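Local coordinates for protein LRIM1 (Anopheles gambiae, PDB 3O53) that regulates complement-like immunity in the mosquito as a heterodimeric complex with APL1C, the part here being its leucine-rich repeat domain, at residues V146-L151 / L171-L176; D197-K202 / W218-N223; T58-L63 / S80-L85. One frame throughout, in Å; residues are numbered along the deposited sequence.

Contact 1: V146-L151 / L171-L176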
# COMPACT_ATOMS: atom_id res chain seq x y z
N VAL A 146 6.34 0.34 10.01
CA VAL A 146 5.16 -0.12 9.30
C VAL A 146 5.23 -1.64 9.10
O VAL A 146 6.25 -2.20 8.72
CB VAL A 146 5.03 0.57 7.94
CG1 VAL A 146 3.77 0.11 7.24
CG2 VAL A 146 5.03 2.09 8.12
N GLN A 147 4.11 -2.30 9.35
CA GLN A 147 4.03 -3.74 9.19
C GLN A 147 3.25 -4.06 7.92
O GLN A 147 3.64 -4.90 7.13
CB GLN A 147 3.34 -4.35 10.42
CG GLN A 147 3.20 -5.86 10.36
CD GLN A 147 2.87 -6.46 11.72
OE1 GLN A 147 1.97 -5.99 12.41
NE2 GLN A 147 3.58 -7.51 12.09
N TYR A 148 2.13 -3.37 7.73
CA TYR A 148 1.28 -3.58 6.57
C TYR A 148 1.04 -2.23 5.91
O TYR A 148 0.63 -1.28 6.56
CB TYR A 148 -0.04 -4.20 7.04
CG TYR A 148 -1.02 -4.48 5.93
CD1 TYR A 148 -1.17 -5.76 5.41
CD2 TYR A 148 -1.81 -3.46 5.41
CE1 TYR A 148 -2.07 -6.01 4.39
CE2 TYR A 148 -2.71 -3.71 4.40
CZ TYR A 148 -2.84 -4.98 3.90
OH TYR A 148 -3.75 -5.20 2.89
N LEU A 149 1.30 -2.13 4.61
CA LEU A 149 1.12 -0.87 3.90
C LEU A 149 0.40 -1.11 2.59
O LEU A 149 0.94 -1.72 1.67
CB LEU A 149 2.47 -0.20 3.61
CG LEU A 149 2.40 1.16 2.89
CD1 LEU A 149 1.45 2.14 3.60
CD2 LEU A 149 3.77 1.78 2.78
N ASP A 150 -0.83 -0.62 2.53
CA ASP A 150 -1.64 -0.77 1.32
C ASP A 150 -1.77 0.59 0.65
O ASP A 150 -2.44 1.48 1.16
CB ASP A 150 -3.02 -1.33 1.65
CG ASP A 150 -3.85 -1.59 0.40
OD1 ASP A 150 -3.28 -1.55 -0.71
OD2 ASP A 150 -5.07 -1.82 0.53
N LEU A 151 -1.12 0.74 -0.50
CA LEU A 151 -1.19 1.97 -1.28
C LEU A 151 -1.76 1.73 -2.67
O LEU A 151 -1.51 2.51 -3.59
CB LEU A 151 0.20 2.63 -1.38
CG LEU A 151 0.67 3.32 -0.10
CD1 LEU A 151 2.19 3.48 -0.08
CD2 LEU A 151 -0.01 4.69 0.04
N LEU A 171 8.33 -4.44 8.05
CA LEU A 171 7.40 -4.48 6.92
C LEU A 171 7.18 -5.92 6.47
O LEU A 171 8.12 -6.65 6.18
CB LEU A 171 7.91 -3.63 5.76
CG LEU A 171 6.89 -3.33 4.65
CD1 LEU A 171 5.73 -2.51 5.18
CD2 LEU A 171 7.54 -2.62 3.46
N GLU A 172 5.91 -6.32 6.42
CA GLU A 172 5.53 -7.67 6.02
C GLU A 172 4.76 -7.67 4.70
O GLU A 172 4.90 -8.59 3.91
CB GLU A 172 4.69 -8.33 7.12
CG GLU A 172 5.48 -8.53 8.41
CD GLU A 172 4.68 -9.19 9.51
OE1 GLU A 172 3.47 -9.43 9.33
OE2 GLU A 172 5.28 -9.47 10.58
N HIS A 173 3.96 -6.65 4.47
CA HIS A 173 3.15 -6.58 3.26
C HIS A 173 3.21 -5.18 2.65
O HIS A 173 2.94 -4.19 3.34
CB HIS A 173 1.70 -6.95 3.56
CG HIS A 173 1.52 -8.31 4.17
ND1 HIS A 173 1.55 -9.47 3.42
CD2 HIS A 173 1.31 -8.69 5.45
CE1 HIS A 173 1.36 -10.51 4.21
NE2 HIS A 173 1.22 -10.06 5.45
N LEU A 174 3.55 -5.11 1.37
CA LEU A 174 3.58 -3.85 0.64
C LEU A 174 2.74 -4.00 -0.63
O LEU A 174 3.12 -4.76 -1.51
CB LEU A 174 5.03 -3.48 0.29
CG LEU A 174 5.28 -2.17 -0.47
CD1 LEU A 174 4.62 -1.01 0.21
CD2 LEU A 174 6.79 -1.91 -0.63
N ASN A 175 1.61 -3.30 -0.71
CA ASN A 175 0.74 -3.35 -1.89
C ASN A 175 0.84 -2.03 -2.63
O ASN A 175 0.49 -0.99 -2.09
CB ASN A 175 -0.72 -3.59 -1.48
CG ASN A 175 -1.59 -4.06 -2.64
OD1 ASN A 175 -1.28 -3.86 -3.84
ND2 ASN A 175 -2.72 -4.69 -2.29
N LEU A 176 1.32 -2.08 -3.86
CA LEU A 176 1.50 -0.87 -4.65
C LEU A 176 0.84 -1.09 -6.01
O LEU A 176 1.15 -0.40 -6.97
CB LEU A 176 2.99 -0.57 -4.83
CG LEU A 176 3.70 -0.01 -3.60
CD1 LEU A 176 5.21 -0.19 -3.71
CD2 LEU A 176 3.34 1.46 -3.40
O HOH W 1 -3.47 -6.18 0.27
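Leu-149 and Leu-174 lie side by side on the buried face of two neighbouring parallel strands, and they illustrate how a repeat protein makes its core: equivalent side chains of successive turns point the same way and touch along their flanks. Each has CG anti to the backbone N (chi1 -179° and -180°), and this shared torsion brings Leu-149 CD2 to 3.9 Å from Leu-174 CD1. The row is extended by Leu-171, whose CD1 lies 3.9 Å from Val-146 CG1 and also meets the carbonyl of Gln-147, and by Leu-151, whose CB rests on CD2 of Leu-176. Above this packed layer the backbones run almost parallel, and the amide of Asn-175 gives Leu-149 O a nearly straight bond of 2.9 Å. Where segment 146-151 turns its corner, Gln-147 O takes two donors, the amides of Glu-172 and His-173.

The other face is looser and wetter. The ring of Tyr-148 is inclined at 54° to that of His-173, with Tyr-148 CD1 3.6 Å from His-173 CB, while ND1 of the histidine bonds to Thr-195. One water joins Tyr-148 OH, at 2.8 Å, to ND2 of Asn-175, whose OD1 is held by the amide of Gln-177. Asp-150 OD1 packs on CB of Asn-175, while OD2 of Asp-150 forms a salt bridge with Lys-152. At the partly exposed corner, Gln-147 NE2 reaches Glu-172 OE2 at 3.0 Å; the acid oxygen lies near the amide plane, but the donor approaches from above the carboxylate plane. Tyr-148, His-173, Asp-150 and Asn-175 line the concave side, and the leucines packed inward beneath the ladder of parallel strands are the hallmark of the leucine-rich repeat solenoid.

Contact 2: D197-K202 / W218-N223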
# COMPACT_ATOMS: atom_id res chain seq x y z
N ASP A 197 3.28 -6.53 -3.92
CA ASP A 197 2.41 -6.46 -5.08
C ASP A 197 2.69 -5.19 -5.87
O ASP A 197 2.37 -4.09 -5.43
CB ASP A 197 0.95 -6.51 -4.64
CG ASP A 197 -0.00 -6.80 -5.79
OD1 ASP A 197 0.47 -6.81 -6.95
OD2 ASP A 197 -1.21 -7.00 -5.54
N LEU A 198 3.31 -5.35 -7.04
CA LEU A 198 3.53 -4.20 -7.93
C LEU A 198 2.82 -4.41 -9.26
O LEU A 198 3.23 -3.85 -10.26
CB LEU A 198 5.02 -3.97 -8.16
CG LEU A 198 5.76 -3.17 -7.09
CD1 LEU A 198 7.24 -3.58 -7.05
CD2 LEU A 198 5.64 -1.65 -7.31
N SER A 199 1.75 -5.21 -9.27
CA SER A 199 1.05 -5.52 -10.51
C SER A 199 0.33 -4.29 -11.04
O SER A 199 0.06 -3.36 -10.30
CB SER A 199 0.06 -6.69 -10.31
OG SER A 199 -0.86 -6.39 -9.29
N SER A 200 0.06 -4.30 -12.34
CA SER A 200 -0.61 -3.19 -13.02
C SER A 200 0.06 -1.86 -12.75
O SER A 200 -0.59 -0.90 -12.36
CB SER A 200 -2.07 -3.14 -12.62
OG SER A 200 -2.72 -4.31 -13.05
N ASN A 201 1.37 -1.82 -12.92
CA ASN A 201 2.10 -0.57 -12.94
C ASN A 201 2.74 -0.49 -14.32
O ASN A 201 2.30 -1.18 -15.23
CB ASN A 201 3.09 -0.49 -11.79
CG ASN A 201 2.42 -0.10 -10.48
OD1 ASN A 201 2.04 1.05 -10.29
ND2 ASN A 201 2.28 -1.05 -9.57
N LYS A 202 3.74 0.36 -14.49
CA LYS A 202 4.30 0.60 -15.82
C LYS A 202 5.81 0.37 -15.86
O LYS A 202 6.52 1.06 -16.59
CB LYS A 202 3.99 2.03 -16.27
CG LYS A 202 2.55 2.49 -16.03
CD LYS A 202 1.52 1.72 -16.87
CE LYS A 202 0.09 2.21 -16.56
NZ LYS A 202 -0.99 1.25 -16.94
N TRP A 218 5.38 -14.09 -1.75
CA TRP A 218 4.42 -13.75 -2.79
C TRP A 218 4.90 -12.47 -3.46
O TRP A 218 5.14 -11.48 -2.77
CB TRP A 218 3.05 -13.55 -2.13
CG TRP A 218 1.83 -13.45 -3.03
CD1 TRP A 218 0.85 -14.40 -3.18
CD2 TRP A 218 1.42 -12.33 -3.84
NE1 TRP A 218 -0.12 -13.95 -4.05
CE2 TRP A 218 0.21 -12.68 -4.46
CE3 TRP A 218 1.98 -11.08 -4.10
CZ2 TRP A 218 -0.46 -11.82 -5.33
CZ3 TRP A 218 1.31 -10.22 -4.97
CH2 TRP A 218 0.11 -10.59 -5.57
N ILE A 219 5.07 -12.49 -4.78
CA ILE A 219 5.41 -11.28 -5.50
C ILE A 219 4.72 -11.27 -6.85
O ILE A 219 4.65 -12.29 -7.53
CB ILE A 219 6.93 -11.11 -5.68
CG1 ILE A 219 7.24 -9.82 -6.44
CG2 ILE A 219 7.52 -12.29 -6.43
CD1 ILE A 219 8.71 -9.52 -6.55
N SER A 220 4.22 -10.10 -7.25
CA SER A 220 3.63 -9.94 -8.57
C SER A 220 4.10 -8.65 -9.24
O SER A 220 4.05 -7.57 -8.66
CB SER A 220 2.11 -9.93 -8.49
OG SER A 220 1.55 -9.79 -9.79
N LEU A 221 4.58 -8.79 -10.47
CA LEU A 221 4.78 -7.66 -11.34
C LEU A 221 3.92 -7.89 -12.59
O LEU A 221 4.26 -7.45 -13.68
CB LEU A 221 6.26 -7.50 -11.71
CG LEU A 221 7.12 -6.77 -10.67
CD1 LEU A 221 7.36 -7.63 -9.44
CD2 LEU A 221 8.46 -6.33 -11.28
N ARG A 222 2.79 -8.56 -12.41
CA ARG A 222 1.90 -8.83 -13.53
C ARG A 222 1.44 -7.55 -14.20
O ARG A 222 1.23 -6.54 -13.53
CB ARG A 222 0.66 -9.61 -13.06
CG ARG A 222 -0.37 -9.83 -14.16
CD ARG A 222 -1.69 -10.29 -13.58
NE ARG A 222 -2.63 -10.74 -14.61
CZ ARG A 222 -3.92 -10.99 -14.38
NH1 ARG A 222 -4.41 -10.82 -13.16
NH2 ARG A 222 -4.71 -11.41 -15.36
N ASN A 223 1.29 -7.58 -15.53
CA ASN A 223 0.74 -6.44 -16.27
C ASN A 223 1.49 -5.14 -16.03
O ASN A 223 0.91 -4.07 -15.85
CB ASN A 223 -0.76 -6.27 -15.97
CG ASN A 223 -1.60 -7.35 -16.66
OD1 ASN A 223 -1.07 -8.16 -17.40
ND2 ASN A 223 -2.89 -7.36 -16.40
O HOH W 2 -3.30 -4.55 -15.53
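CZ3 and CH2 of Trp-218 lie along the flank of Asp-197, so that the six-membered part of the indole leans against the acid: Trp-218 CZ3 is 3.7 Å from Asp-197 CB, and the carboxylate plane stands at 66° to the ring. The indole has its own stacking partner in His-241. A chi1 of -166° swings the Asp-197 carboxylate away from its own amide and toward the following turn, where OD1 takes two bonds from Ser-199. The amide meets this oxygen on the anti side, making an Asx turn, and the hydroxyl, 2.7 Å from OD1, comes in on the syn side. A chi1 of 57° sets Ser-199 OG between its own N and carbonyl carbon, within reach of Asp-197 OD1.

The next repeat echoes this turn with a different side chain: Ser-220 OG, anti to its backbone N, accepts from the amide of Arg-222 in an ST turn. Such turns lead out of the strand in this leucine-rich repeat solenoid, where successive coils are joined by backbone bonds, here Leu-198 N to Ser-220 O and Ser-200 N to Arg-222 O, each 2.8 Å. The buried Asn-201 bonds both within its own coil and to the one before, as in the asparagine ladder of leucine-rich repeats. Its ND2 lies 3.0 Å from Leu-198 O, above the carbonyl plane, and also bonds to Leu-176 O of the preceding repeat, while OD1 accepts from the amide of Ile-181. Farther out, Ser-200 OG and Asn-223 ND2 share a water, 2.6 Å from the hydroxyl.

Contact 3: T58-L63 / S80-L85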
# COMPACT_ATOMS: atom_id res chain seq x y z
N THR A 58 -9.97 10.90 27.36
CA THR A 58 -8.56 10.56 27.53
C THR A 58 -8.29 9.06 27.50
O THR A 58 -7.14 8.64 27.47
CB THR A 58 -8.03 11.11 28.87
OG1 THR A 58 -8.87 10.67 29.95
CG2 THR A 58 -7.99 12.63 28.86
N LYS A 59 -9.36 8.27 27.52
CA LYS A 59 -9.23 6.82 27.44
C LYS A 59 -9.65 6.29 26.06
O LYS A 59 -9.67 5.08 25.84
CB LYS A 59 -10.06 6.15 28.54
CG LYS A 59 -9.57 6.42 29.95
CD LYS A 59 -8.11 6.03 30.11
CE LYS A 59 -7.63 6.20 31.55
NZ LYS A 59 -8.28 5.23 32.47
N LEU A 60 -9.96 7.19 25.14
CA LEU A 60 -10.41 6.79 23.81
C LEU A 60 -9.29 6.10 23.02
O LEU A 60 -8.25 6.70 22.74
CB LEU A 60 -10.92 8.02 23.06
CG LEU A 60 -11.41 7.80 21.62
CD1 LEU A 60 -12.76 7.10 21.60
CD2 LEU A 60 -11.49 9.15 20.93
N GLU A 61 -9.52 4.84 22.67
CA GLU A 61 -8.55 4.04 21.92
C GLU A 61 -8.97 3.78 20.48
O GLU A 61 -8.14 3.54 19.61
CB GLU A 61 -8.32 2.70 22.62
CG GLU A 61 -7.65 2.83 23.97
CD GLU A 61 -7.44 1.49 24.65
OE1 GLU A 61 -7.46 0.45 23.95
OE2 GLU A 61 -7.25 1.48 25.88
N LEU A 62 -10.27 3.80 20.20
CA LEU A 62 -10.75 3.51 18.85
C LEU A 62 -11.80 4.52 18.46
O LEU A 62 -12.73 4.78 19.21
CB LEU A 62 -11.32 2.09 18.75
CG LEU A 62 -11.76 1.63 17.35
CD1 LEU A 62 -11.71 0.10 17.23
CD2 LEU A 62 -13.14 2.16 17.00
N LEU A 63 -11.65 5.08 17.26
CA LEU A 63 -12.57 6.09 16.77
C LEU A 63 -12.97 5.74 15.35
O LEU A 63 -12.12 5.55 14.48
CB LEU A 63 -11.90 7.47 16.80
CG LEU A 63 -12.73 8.64 16.26
CD1 LEU A 63 -13.99 8.85 17.10
CD2 LEU A 63 -11.89 9.91 16.24
N SER A 80 -3.65 11.59 21.94
CA SER A 80 -2.47 10.83 22.31
C SER A 80 -2.73 9.35 22.58
O SER A 80 -1.81 8.53 22.50
CB SER A 80 -1.83 11.47 23.54
OG SER A 80 -0.72 10.72 24.00
N THR A 81 -3.97 9.00 22.90
CA THR A 81 -4.29 7.63 23.31
C THR A 81 -4.85 6.79 22.17
O THR A 81 -4.85 5.57 22.23
CB THR A 81 -5.29 7.62 24.49
OG1 THR A 81 -4.66 8.16 25.66
CG2 THR A 81 -5.77 6.20 24.80
N LEU A 82 -5.31 7.45 21.11
CA LEU A 82 -5.91 6.77 19.98
C LEU A 82 -4.99 5.69 19.38
O LEU A 82 -3.83 5.96 19.08
CB LEU A 82 -6.27 7.80 18.90
CG LEU A 82 -7.37 7.38 17.93
CD1 LEU A 82 -8.70 7.23 18.66
CD2 LEU A 82 -7.48 8.40 16.80
N ARG A 83 -5.53 4.48 19.24
CA ARG A 83 -4.79 3.35 18.68
C ARG A 83 -5.33 2.94 17.32
O ARG A 83 -4.60 2.50 16.45
CB ARG A 83 -4.85 2.14 19.63
CG ARG A 83 -4.30 2.40 21.02
CD ARG A 83 -4.61 1.26 21.99
NE ARG A 83 -3.81 0.07 21.71
CZ ARG A 83 -3.94 -1.10 22.34
NH1 ARG A 83 -4.84 -1.24 23.31
NH2 ARG A 83 -3.17 -2.12 22.01
N THR A 84 -6.64 3.07 17.14
CA THR A 84 -7.27 2.64 15.91
C THR A 84 -8.15 3.77 15.40
O THR A 84 -8.95 4.30 16.14
CB THR A 84 -8.12 1.37 16.14
OG1 THR A 84 -7.28 0.34 16.65
CG2 THR A 84 -8.76 0.89 14.85
N LEU A 85 -7.95 4.13 14.14
CA LEU A 85 -8.73 5.19 13.53
C LEU A 85 -9.25 4.69 12.20
O LEU A 85 -8.48 4.23 11.37
CB LEU A 85 -7.85 6.42 13.29
CG LEU A 85 -8.51 7.59 12.57
CD1 LEU A 85 -9.67 8.16 13.39
CD2 LEU A 85 -7.48 8.67 12.28
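Segments 58-63 and 80-85 come together as parallel strands, Leu-62 beside Thr-84 and Leu-63 beside Leu-85, with Leu-63 N bonded to Thr-84 O at 3.0 Å and, just before, Glu-61 O accepting from the amides of both Arg-83 and Thr-84. This double acceptor joins two successive coils of the leucine-rich repeat just before their strands pair. On the buried side, a chi1 of -156° turns the branch of Leu-82 back across the contact, and its CD1 lies 3.7 Å from Leu-63 CB, with Leu-60 also against it. Leu-63 and Leu-85 lie flank to flank, CD2 of the former 4.0 Å from CD1 of the latter.

The solvent side is mixed. In the loops before the strands, Glu-61, extended beyond CG, lies alongside Arg-83, whose chain bends at chi3 (72°) and so brings NH1 back to Glu-61 OE1. This salt bridge, 3.2 Å between those two atoms, is lopsided: the acid sits at the guanidinium edge, yet the donor stands above the carboxylate plane, and the two planes are 54° apart. NH2 of the same arginine makes a second salt bridge, to Glu-102. Thr-81 turns its hydroxyl to Thr-58 O, while its CG2 packs on the Glu-61 chain. On the strands themselves, Leu-62 CG meets Thr-84 CB at 3.8 Å, close to the glycan attached to Asn-64. Strand 38-40 flanks the pair, touching Leu-60, Leu-62 and Leu-63; strand 103-105 flanks it beyond Thr-84 and Leu-85, and Leu-76 of strand 73-76 packs on both Leu-63 and Leu-85 from within the coil.

The three contacts sample one run of stacked repeats, in chain order contact 3, contact 1 and contact 2. Contacts 1 and 2 are neighbours, their centres about 14 Å apart, and they meet directly: Leu-176 N lies 2.8 Å from Asp-197 O, a probable hydrogen bond. Contact 3 stands apart, its centre about 22 Å from that of contact 1 and about 35 Å from that of contact 2; contacts 2 and 3 lie on opposite sides of the chain's centre, with contact 1 close to it. The N-linked glycan on Asn-64, an attached sugar and not a bound ligand, is about 4 Å from the Thr-84 side chain but about 13 Å from that of Tyr-148.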